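PDB 2HZG: mandelate racemase/muconate lactonizing enzyme/Enolase superfamily from Rhodobacter sphaeroides, which belongs to the enolase superfamily, pairing an N-terminal capping domain with a modified TIM barrel that carries a metal site at the C-terminal ends of its strands. Local coordinates for residues Y137-F142 and I327-A332; F161-F166 and D195-V200; Q182-R187 and L218-V223. All blocks are in the same frame, centred on the assembly; numbering follows the deposited sequence. Where two conformers were deposited one is given.

Interaction 1: Y137-F142 and I327-A332; sequences YASLLF and ICEYPA
Glu329 OE2 is gripped twice: Ser139 OG donates to it at 2.6 Å, and outside the two segments Lys165 makes a salt bridge with it. The serine reaches the anti lone pair, the one turned away from OE1. Two torsions bring the groups together, since OG of Ser139 (chi1 -164°) and CG of Glu329 (chi1 -172°) both lie opposite their own backbone nitrogens, on the same face of the sheet.

Tyr137 stands on that face too. Its ring receives Glu329 CA over one side, 3.7 Å from the centroid and 20° off the normal, which identifies a CH-pi contact, while Ile327 CD1 comes in at the edge, 3.4 Å from Tyr137 CD2. The phenol oxygen of Tyr137 bonds to Lys165, so tyrosine and glutamate share that lysine.

Parallel backbone pairing fixes the register. Tyr137 N donates to Cys328 O at 2.9 Å, and Tyr137 O accepts from Tyr330 N; Ser139 N then bonds to Tyr330 O. A longer link from Ala332 N to Ser139 O, 3.3 Å, ends the series. On the other face Ala332 CB packs against Ala138 CB.

This pairing joins the first and last strands of the eight-stranded parallel barrel: strand 135-141 has strand 163-167 as its other neighbour, and Ile327 and Cys328 touch strand 300-303.

Interaction 2: F161-F166 and D195-V200; sequences FAAVKF and DLMVDV. With NA (sodium ion), chain C.
A buried lysine and a metal-bound aspartate rise from neighbouring strands, yet do not pair directly: Lys165 NZ stays 4.2 Å from Asp199 OD2, and water 1 accepts from NZ while also binding the sodium ion. The strands belong to a beta-alpha-beta unit of the TIM-type barrel, with helix 176-190 as the crossover, and run parallel at 16°.

Asp199 OD2 binds the sodium at 2.3 Å, with Glu227 and Glu254 completing the protein ligands. OD1 takes a different part: water 2, itself on the metal, donates to it, and the backbone N of Gly201 does so as well. These bonds hold both ends of the carboxylate and would restrict its rotation. The ammonium of Lys165 forms a salt bridge with Glu227, one of these metal ligands.

The lysine chain reaches this site by running straight to CD and bending at chi3 (84°). On the way it crosses Met197 at about a right angle, with Lys165 CG 3.6 Å from Met197 CB, and carries CE past Asp199 CB. Ala163 and Asp195 sit on this same face.

Five backbone bonds set the register, and Met197 illustrates the pattern: its N donates to Val164 O at 2.9 Å, and its O receives Phe166 N at 3.1 Å. Asp199 N bonds to Phe166 O, tying the metal ligand's backbone to the neighbouring strand. On the helix-facing side, Leu196 CD1 approaches the edge of the Phe166 ring, near its plane, 4.1 Å from Phe166 CD2.

Interaction 3: Q182-R187 and L218-V223; sequences QIMAAR and LDAAGV
A Schellman motif closes helix 215-220, and helix 176-190 packs against this C-terminal end. The evidence lies in two backbone bonds back into the last turn, from Gly222 N to Asp219 O and from Val223 N to Leu218 O, together with the positive phi of Gly222 (66°), a conformation that suits glycine.

The turn presents Ala221 O to Arg187, which grips this single oxygen side-on with two nitrogens. NE donates to Ala221 O at 2.8 Å, and NH2 donates to the same oxygen at 3.0 Å. The acceptor lies within 5° of the guanidinium plane for both bonds, a true edge approach. Bends at chi2 and chi3 (75°) turn the arginine chain back so that this edge meets the carbonyl. Water 4 lies at the edge as well; it donates to Gly222 O at 2.6 Å and accepts a weak bond from NH2. Beyond the two segments, NH1 bonds to the carbonyl oxygens of Gly191 and Gly194, so three protein carbonyls help to fix the group.

Apolar contacts lie beside this polar grip. Ala221 CB meets Ile183 CG2 at 3.5 Å and also touches Met184 CE, which reaches on to Ala220 CB. The other branch of Ile183 reaches the last helical turn, its CD1 lying 3.7 Å from Leu218 CD2.

Both helices belong to the outer layer of the barrel. Beneath them runs strand 195-199, where Arg187 touches Leu196, and Leu218 and Val223 rest on Val198; Ala185 and Ala186 meet helix 146-158.

In the fold
Interactions 1 and 2 share one parallel sheet: strands 135-141 and 163-167 are neighbours, joined by Ala138 O to Lys165 N at 2.8 Å, and the contact centres are about 7 Å apart. Tyr137 CG and Met197 CE, 3.3 Å apart, bring the two together on the barrel's inner side. That side also carries the metal site: Asp199 of interaction 2 binds the sodium, and the nearest side-chain atom of Glu329 in interaction 1 lies about 5 Å from the ion. Interaction 3 lies in the outer, helical layer, its centre about 10 Å from that of interaction 2. Phe166 CD2 meets Ala186 CB at 3.6 Å, joining strand to helix.

Interaction 1: Y137-F142 and I327-A332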
loop_
_atom_site.group_PDB
_atom_site.type_symbol
_atom_site.label_atom_id
_atom_site.label_comp_id
_atom_site.label_asym_id
_atom_site.label_seq_id
_atom_site.Cartn_x
_atom_site.Cartn_y
_atom_site.Cartn_z
ATOM N N TYR A 137 14.616 13.818 -20.494
ATOM C CA TYR A 137 15.636 14.303 -19.583
ATOM C C TYR A 137 16.415 13.101 -19.095
ATOM O O TYR A 137 15.845 12.029 -18.898
ATOM C CB TYR A 137 15.034 15.156 -18.463
ATOM C CG TYR A 137 14.195 14.445 -17.397
ATOM C CD1 TYR A 137 14.801 13.693 -16.372
ATOM C CD2 TYR A 137 12.813 14.590 -17.373
ATOM C CE1 TYR A 137 14.013 13.065 -15.362
ATOM C CE2 TYR A 137 12.021 13.995 -16.352
ATOM C CZ TYR A 137 12.642 13.228 -15.369
ATOM O OH TYR A 137 11.894 12.628 -14.390
ATOM N N ALA A 138 17.729 13.259 -18.965
ATOM C CA ALA A 138 18.587 12.184 -18.525
ATOM C C ALA A 138 18.377 11.978 -17.040
ATOM O O ALA A 138 18.589 12.901 -16.248
ATOM C CB ALA A 138 20.082 12.506 -18.838
ATOM N N SER A 139 17.963 10.773 -16.653
ATOM C CA SER A 139 17.647 10.528 -15.267
ATOM C C SER A 139 18.747 9.720 -14.611
ATOM O O SER A 139 19.002 8.585 -14.995
ATOM C CB SER A 139 16.272 9.847 -15.109
ATOM O OG SER A 139 15.856 9.967 -13.764
ATOM N N LEU A 140 19.380 10.326 -13.611
ATOM C CA LEU A 140 20.639 9.834 -13.076
ATOM C C LEU A 140 20.646 9.838 -11.557
ATOM O O LEU A 140 19.837 10.498 -10.938
ATOM C CB LEU A 140 21.805 10.723 -13.589
ATOM C CG LEU A 140 22.068 10.682 -15.094
ATOM C CD1 LEU A 140 23.048 11.786 -15.493
ATOM C CD2 LEU A 140 22.601 9.306 -15.482
ATOM N N LEU A 141 21.587 9.129 -10.954
ATOM C CA LEU A 141 21.760 9.250 -9.513
ATOM C C LEU A 141 22.867 10.265 -9.207
ATOM O O LEU A 141 23.863 10.358 -9.931
ATOM C CB LEU A 141 22.073 7.898 -8.895
ATOM C CG LEU A 141 20.987 6.824 -9.087
ATOM C CD1 LEU A 141 21.472 5.504 -8.569
ATOM C CD2 LEU A 141 19.632 7.203 -8.445
ATOM N N PHE A 142 22.687 11.031 -8.143
ATOM C CA PHE A 142 23.798 11.796 -7.579
ATOM C C PHE A 142 25.002 10.891 -7.315
ATOM O O PHE A 142 24.847 9.799 -6.763
ATOM C CB PHE A 142 23.391 12.462 -6.252
ATOM C CG PHE A 142 22.607 13.725 -6.422
ATOM C CD1 PHE A 142 23.243 14.899 -6.840
ATOM C CD2 PHE A 142 21.235 13.754 -6.142
ATOM C CE1 PHE A 142 22.540 16.073 -7.004
ATOM C CE2 PHE A 142 20.517 14.937 -6.280
ATOM C CZ PHE A 142 21.170 16.105 -6.724
ATOM N N ILE A 327 7.830 16.825 -21.742
ATOM C CA ILE A 327 9.026 16.205 -21.193
ATOM C C ILE A 327 8.738 14.773 -20.690
ATOM O O ILE A 327 7.604 14.463 -20.295
ATOM C CB ILE A 327 9.707 17.082 -20.144
ATOM C CG1 ILE A 327 9.157 16.807 -18.773
ATOM C CG2 ILE A 327 9.585 18.594 -20.509
ATOM C CD1 ILE A 327 10.240 16.794 -17.781
ATOM N N CYS A 328 9.747 13.907 -20.773
ATOM C CA CYS A 328 9.647 12.571 -20.219
ATOM C C CYS A 328 10.923 12.218 -19.510
ATOM O O CYS A 328 12.000 12.717 -19.863
ATOM C CB CYS A 328 9.328 11.519 -21.297
ATOM S SG CYS A 328 10.638 11.272 -22.526
ATOM N N GLU A 329 10.792 11.354 -18.512
ATOM C CA GLU A 329 11.939 10.760 -17.853
ATOM C C GLU A 329 12.578 9.683 -18.721
ATOM O O GLU A 329 11.896 8.806 -19.265
ATOM C CB GLU A 329 11.559 10.181 -16.485
ATOM C CG GLU A 329 12.757 9.723 -15.680
ATOM C CD GLU A 329 12.442 9.405 -14.221
ATOM O OE1 GLU A 329 11.255 9.176 -13.897
ATOM O OE2 GLU A 329 13.398 9.353 -13.388
ATOM N N TYR A 330 13.900 9.744 -18.814
ATOM C CA TYR A 330 14.662 8.778 -19.576
ATOM C C TYR A 330 15.796 8.207 -18.717
ATOM O O TYR A 330 16.696 8.938 -18.342
ATOM C CB TYR A 330 15.227 9.430 -20.856
ATOM C CG TYR A 330 15.865 8.421 -21.779
ATOM C CD1 TYR A 330 15.104 7.742 -22.747
ATOM C CD2 TYR A 330 17.208 8.087 -21.644
ATOM C CE1 TYR A 330 15.700 6.774 -23.580
ATOM C CE2 TYR A 330 17.809 7.129 -22.464
ATOM C CZ TYR A 330 17.047 6.488 -23.434
ATOM O OH TYR A 330 17.649 5.542 -24.226
ATOM N N PRO A 331 15.792 6.885 -18.456
ATOM C CA PRO A 331 16.887 6.349 -17.637
ATOM C C PRO A 331 18.209 6.368 -18.417
ATOM O O PRO A 331 18.381 5.616 -19.377
ATOM C CB PRO A 331 16.464 4.897 -17.353
ATOM C CG PRO A 331 15.431 4.579 -18.304
ATOM C CD PRO A 331 14.860 5.835 -18.907
ATOM N N ALA A 332 19.131 7.225 -17.991
ATOM C CA ALA A 332 20.353 7.470 -18.750
ATOM C C ALA A 332 21.534 6.573 -18.336
ATOM O O ALA A 332 22.494 6.432 -19.088
ATOM C CB ALA A 332 20.729 8.955 -18.677
#

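Interaction 2: F161-F166 and D195-V200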
loop_
_atom_site.group_PDB
_atom_site.type_symbol
_atom_site.label_atom_id
_atom_site.label_comp_id
_atom_site.label_asym_id
_atom_site.label_seq_id
_atom_site.Cartn_x
_atom_site.Cartn_y
_atom_site.Cartn_z
ATOM N N PHE A 161 21.743 15.292 -24.188
ATOM C CA PHE A 161 20.619 15.650 -23.324
ATOM C C PHE A 161 20.607 17.134 -23.044
ATOM O O PHE A 161 21.633 17.720 -22.679
ATOM C CB PHE A 161 20.673 14.889 -22.001
ATOM C CG PHE A 161 20.379 13.432 -22.130
ATOM C CD1 PHE A 161 19.050 12.983 -22.243
ATOM C CD2 PHE A 161 21.417 12.500 -22.128
ATOM C CE1 PHE A 161 18.760 11.644 -22.361
ATOM C CE2 PHE A 161 21.135 11.128 -22.234
ATOM C CZ PHE A 161 19.795 10.704 -22.357
ATOM N N ALA A 162 19.432 17.727 -23.203
ATOM C CA ALA A 162 19.187 19.127 -22.906
ATOM C C ALA A 162 18.632 19.336 -21.485
ATOM O O ALA A 162 18.369 20.475 -21.069
ATOM C CB ALA A 162 18.208 19.688 -23.917
ATOM N N ALA A 163 18.422 18.240 -20.761
ATOM C CA ALA A 163 17.846 18.295 -19.422
ATOM C C ALA A 163 18.344 17.100 -18.636
ATOM O O ALA A 163 18.541 16.021 -19.205
ATOM C CB ALA A 163 16.316 18.333 -19.475
ATOM N N VAL A 164 18.621 17.304 -17.345
ATOM C CA VAL A 164 19.144 16.246 -16.471
ATOM C C VAL A 164 18.448 16.301 -15.105
ATOM O O VAL A 164 18.163 17.392 -14.587
ATOM C CB VAL A 164 20.692 16.343 -16.260
ATOM C CG1 VAL A 164 21.187 15.258 -15.315
ATOM C CG2 VAL A 164 21.461 16.248 -17.593
ATOM N N LYS A 165 18.182 15.124 -14.536
ATOM C CA LYS A 165 17.701 15.011 -13.159
ATOM C C LYS A 165 18.698 14.166 -12.393
ATOM O O LYS A 165 19.171 13.159 -12.901
ATOM C CB LYS A 165 16.318 14.355 -13.099
ATOM C CG LYS A 165 15.717 14.350 -11.685
ATOM C CD LYS A 165 14.295 13.838 -11.707
ATOM C CE LYS A 165 14.238 12.319 -11.657
ATOM N NZ LYS A 165 12.819 11.837 -11.718
ATOM N N PHE A 166 19.057 14.594 -11.193
ATOM C CA PHE A 166 19.791 13.739 -10.278
ATOM C C PHE A 166 18.905 13.379 -9.095
ATOM O O PHE A 166 18.157 14.212 -8.597
ATOM C CB PHE A 166 21.058 14.425 -9.777
ATOM C CG PHE A 166 22.116 14.541 -10.816
ATOM C CD1 PHE A 166 22.980 13.489 -11.039
ATOM C CD2 PHE A 166 22.207 15.678 -11.618
ATOM C CE1 PHE A 166 23.948 13.568 -12.007
ATOM C CE2 PHE A 166 23.185 15.758 -12.594
ATOM C CZ PHE A 166 24.037 14.699 -12.793
ATOM N N ASP A 195 17.739 22.229 -18.483
ATOM C CA ASP A 195 16.834 22.036 -17.349
ATOM C C ASP A 195 17.464 21.076 -16.339
ATOM O O ASP A 195 18.021 20.024 -16.708
ATOM C CB ASP A 195 15.468 21.525 -17.806
ATOM C CG ASP A 195 14.738 22.515 -18.702
ATOM O OD1 ASP A 195 15.024 23.717 -18.608
ATOM O OD2 ASP A 195 13.858 22.098 -19.489
ATOM N N LEU A 196 17.413 21.473 -15.068
ATOM C CA LEU A 196 17.939 20.664 -13.989
ATOM C C LEU A 196 16.822 20.341 -13.010
ATOM O O LEU A 196 16.087 21.233 -12.574
ATOM C CB LEU A 196 19.104 21.362 -13.273
ATOM C CG LEU A 196 19.755 20.644 -12.087
ATOM C CD1 LEU A 196 20.371 19.294 -12.471
ATOM C CD2 LEU A 196 20.804 21.537 -11.438
ATOM N N MET A 197 16.691 19.055 -12.692
ATOM C CA MET A 197 15.699 18.597 -11.737
ATOM C C MET A 197 16.420 17.843 -10.627
ATOM O O MET A 197 17.502 17.288 -10.846
ATOM C CB MET A 197 14.650 17.718 -12.414
ATOM C CG MET A 197 13.750 18.458 -13.412
ATOM S SD MET A 197 14.523 18.822 -15.026
ATOM C CE MET A 197 14.573 17.245 -15.756
ATOM N N VAL A 198 15.814 17.848 -9.438
ATOM C CA VAL A 198 16.371 17.181 -8.275
ATOM C C VAL A 198 15.322 16.294 -7.615
ATOM O O VAL A 198 14.191 16.722 -7.377
ATOM C CB VAL A 198 16.946 18.197 -7.247
ATOM C CG1 VAL A 198 17.453 17.480 -5.963
ATOM C CG2 VAL A 198 18.053 19.048 -7.893
ATOM N N ASP A 199 15.719 15.060 -7.336
ATOM C CA ASP A 199 14.847 14.064 -6.726
ATOM C C ASP A 199 15.494 13.596 -5.436
ATOM O O ASP A 199 16.593 13.060 -5.445
ATOM C CB ASP A 199 14.674 12.915 -7.728
ATOM C CG ASP A 199 13.987 11.677 -7.140
ATOM O OD1 ASP A 199 13.441 11.699 -6.018
ATOM O OD2 ASP A 199 14.008 10.640 -7.854
ATOM N N VAL A 200 14.816 13.820 -4.319
ATOM C CA VAL A 200 15.377 13.484 -3.005
ATOM C C VAL A 200 14.849 12.200 -2.356
ATOM O O VAL A 200 15.175 11.900 -1.200
ATOM C CB VAL A 200 15.327 14.687 -2.017
ATOM C CG1 VAL A 200 16.142 15.857 -2.601
ATOM C CG2 VAL A 200 13.897 15.120 -1.722
HETATM NA NA NA C . 12.043 9.604 -8.587
HETATM O O HOH W 1 13.123 9.012 -10.841
HETATM O O HOH W 2 12.010 9.661 -5.743
HETATM O O HOH W 3 12.662 7.267 -8.122
#

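Interaction 3: Q182-R187 and L218-V223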
loop_
_atom_site.group_PDB
_atom_site.type_symbol
_atom_site.label_atom_id
_atom_site.label_comp_id
_atom_site.label_asym_id
_atom_site.label_seq_id
_atom_site.Cartn_x
_atom_site.Cartn_y
_atom_site.Cartn_z
ATOM N N GLN A 182 26.554 19.378 -4.137
ATOM C CA GLN A 182 26.058 18.412 -5.118
ATOM C C GLN A 182 25.244 19.080 -6.224
ATOM O O GLN A 182 25.443 18.809 -7.405
ATOM C CB GLN A 182 25.209 17.342 -4.412
ATOM C CG GLN A 182 26.004 16.334 -3.623
ATOM C CD GLN A 182 26.648 15.260 -4.516
ATOM O OE1 GLN A 182 26.568 15.326 -5.739
ATOM N NE2 GLN A 182 27.280 14.282 -3.900
ATOM N N ILE A 183 24.315 19.940 -5.827
ATOM C CA ILE A 183 23.379 20.573 -6.750
ATOM C C ILE A 183 24.099 21.574 -7.651
ATOM O O ILE A 183 23.840 21.642 -8.854
ATOM C CB ILE A 183 22.191 21.215 -5.957
ATOM C CG1 ILE A 183 21.320 20.100 -5.321
ATOM C CG2 ILE A 183 21.338 22.105 -6.840
ATOM C CD1 ILE A 183 20.374 20.581 -4.193
ATOM N N MET A 184 25.012 22.343 -7.057
ATOM C CA MET A 184 25.842 23.285 -7.820
ATOM C C MET A 184 26.762 22.576 -8.808
ATOM O O MET A 184 26.953 23.055 -9.923
ATOM C CB MET A 184 26.645 24.172 -6.875
ATOM C CG MET A 184 25.786 25.161 -6.081
ATOM S SD MET A 184 24.751 26.183 -7.153
ATOM C CE MET A 184 23.356 26.448 -6.055
ATOM N N ALA A 185 27.304 21.433 -8.403
ATOM C CA ALA A 185 28.129 20.590 -9.287
ATOM C C ALA A 185 27.309 20.040 -10.470
ATOM O O ALA A 185 27.774 20.068 -11.608
ATOM C CB ALA A 185 28.796 19.469 -8.501
ATOM N N ALA A 186 26.074 19.600 -10.206
ATOM C CA ALA A 186 25.128 19.246 -11.285
ATOM C C ALA A 186 24.918 20.404 -12.271
ATOM O O ALA A 186 25.014 20.225 -13.495
ATOM C CB ALA A 186 23.784 18.778 -10.698
ATOM N N ARG A 187 24.639 21.597 -11.744
ATOM C CA ARG A 187 24.493 22.776 -12.582
ATOM C C ARG A 187 25.797 23.074 -13.350
ATOM O O ARG A 187 25.754 23.406 -14.538
ATOM C CB ARG A 187 24.049 23.992 -11.750
ATOM C CG ARG A 187 23.931 25.330 -12.518
ATOM C CD ARG A 187 23.120 25.247 -13.818
ATOM N NE ARG A 187 21.686 25.158 -13.583
ATOM C CZ ARG A 187 20.778 24.876 -14.514
ATOM N NH1 ARG A 187 21.147 24.632 -15.777
ATOM N NH2 ARG A 187 19.491 24.831 -14.188
ATOM N N LEU A 218 18.365 25.306 -4.282
ATOM C CA LEU A 218 17.676 24.837 -5.490
ATOM C C LEU A 218 17.374 26.015 -6.428
ATOM O O LEU A 218 17.565 25.913 -7.642
ATOM C CB LEU A 218 16.389 24.094 -5.129
ATOM C CG LEU A 218 16.551 22.755 -4.402
ATOM C CD1 LEU A 218 15.265 22.381 -3.636
ATOM C CD2 LEU A 218 16.971 21.621 -5.368
ATOM N N ASP A 219 16.917 27.131 -5.870
ATOM C CA ASP A 219 16.609 28.303 -6.697
ATOM C C ASP A 219 17.889 28.935 -7.275
ATOM O O ASP A 219 17.897 29.352 -8.426
ATOM C CB ASP A 219 15.761 29.338 -5.945
ATOM C CG ASP A 219 14.255 28.995 -5.941
ATOM O OD1 ASP A 219 13.825 28.010 -6.610
ATOM O OD2 ASP A 219 13.495 29.716 -5.245
ATOM N N ALA A 220 18.968 28.958 -6.490
ATOM C CA ALA A 220 20.252 29.504 -6.960
ATOM C C ALA A 220 20.797 28.690 -8.154
ATOM O O ALA A 220 21.401 29.249 -9.070
ATOM C CB ALA A 220 21.278 29.566 -5.806
ATOM N N ALA A 221 20.569 27.376 -8.136
ATOM C CA ALA A 221 20.961 26.488 -9.236
ATOM C C ALA A 221 19.941 26.454 -10.375
ATOM O O ALA A 221 20.134 25.744 -11.360
ATOM C CB ALA A 221 21.224 25.079 -8.708
ATOM N N GLY A 222 18.852 27.201 -10.227
ATOM C CA GLY A 222 17.811 27.310 -11.253
ATOM C C GLY A 222 17.078 25.993 -11.483
ATOM O O GLY A 222 16.657 25.698 -12.603
ATOM N N VAL A 223 16.931 25.208 -10.419
ATOM C CA VAL A 223 16.260 23.901 -10.491
ATOM C C VAL A 223 14.758 24.029 -10.813
ATOM O O VAL A 223 14.027 24.844 -10.219
ATOM C CB VAL A 223 16.522 23.066 -9.211
ATOM C CG1 VAL A 223 15.763 21.722 -9.239
ATOM C CG2 VAL A 223 18.023 22.813 -9.042
HETATM O O HOH W 4 16.550 24.153 -14.728
#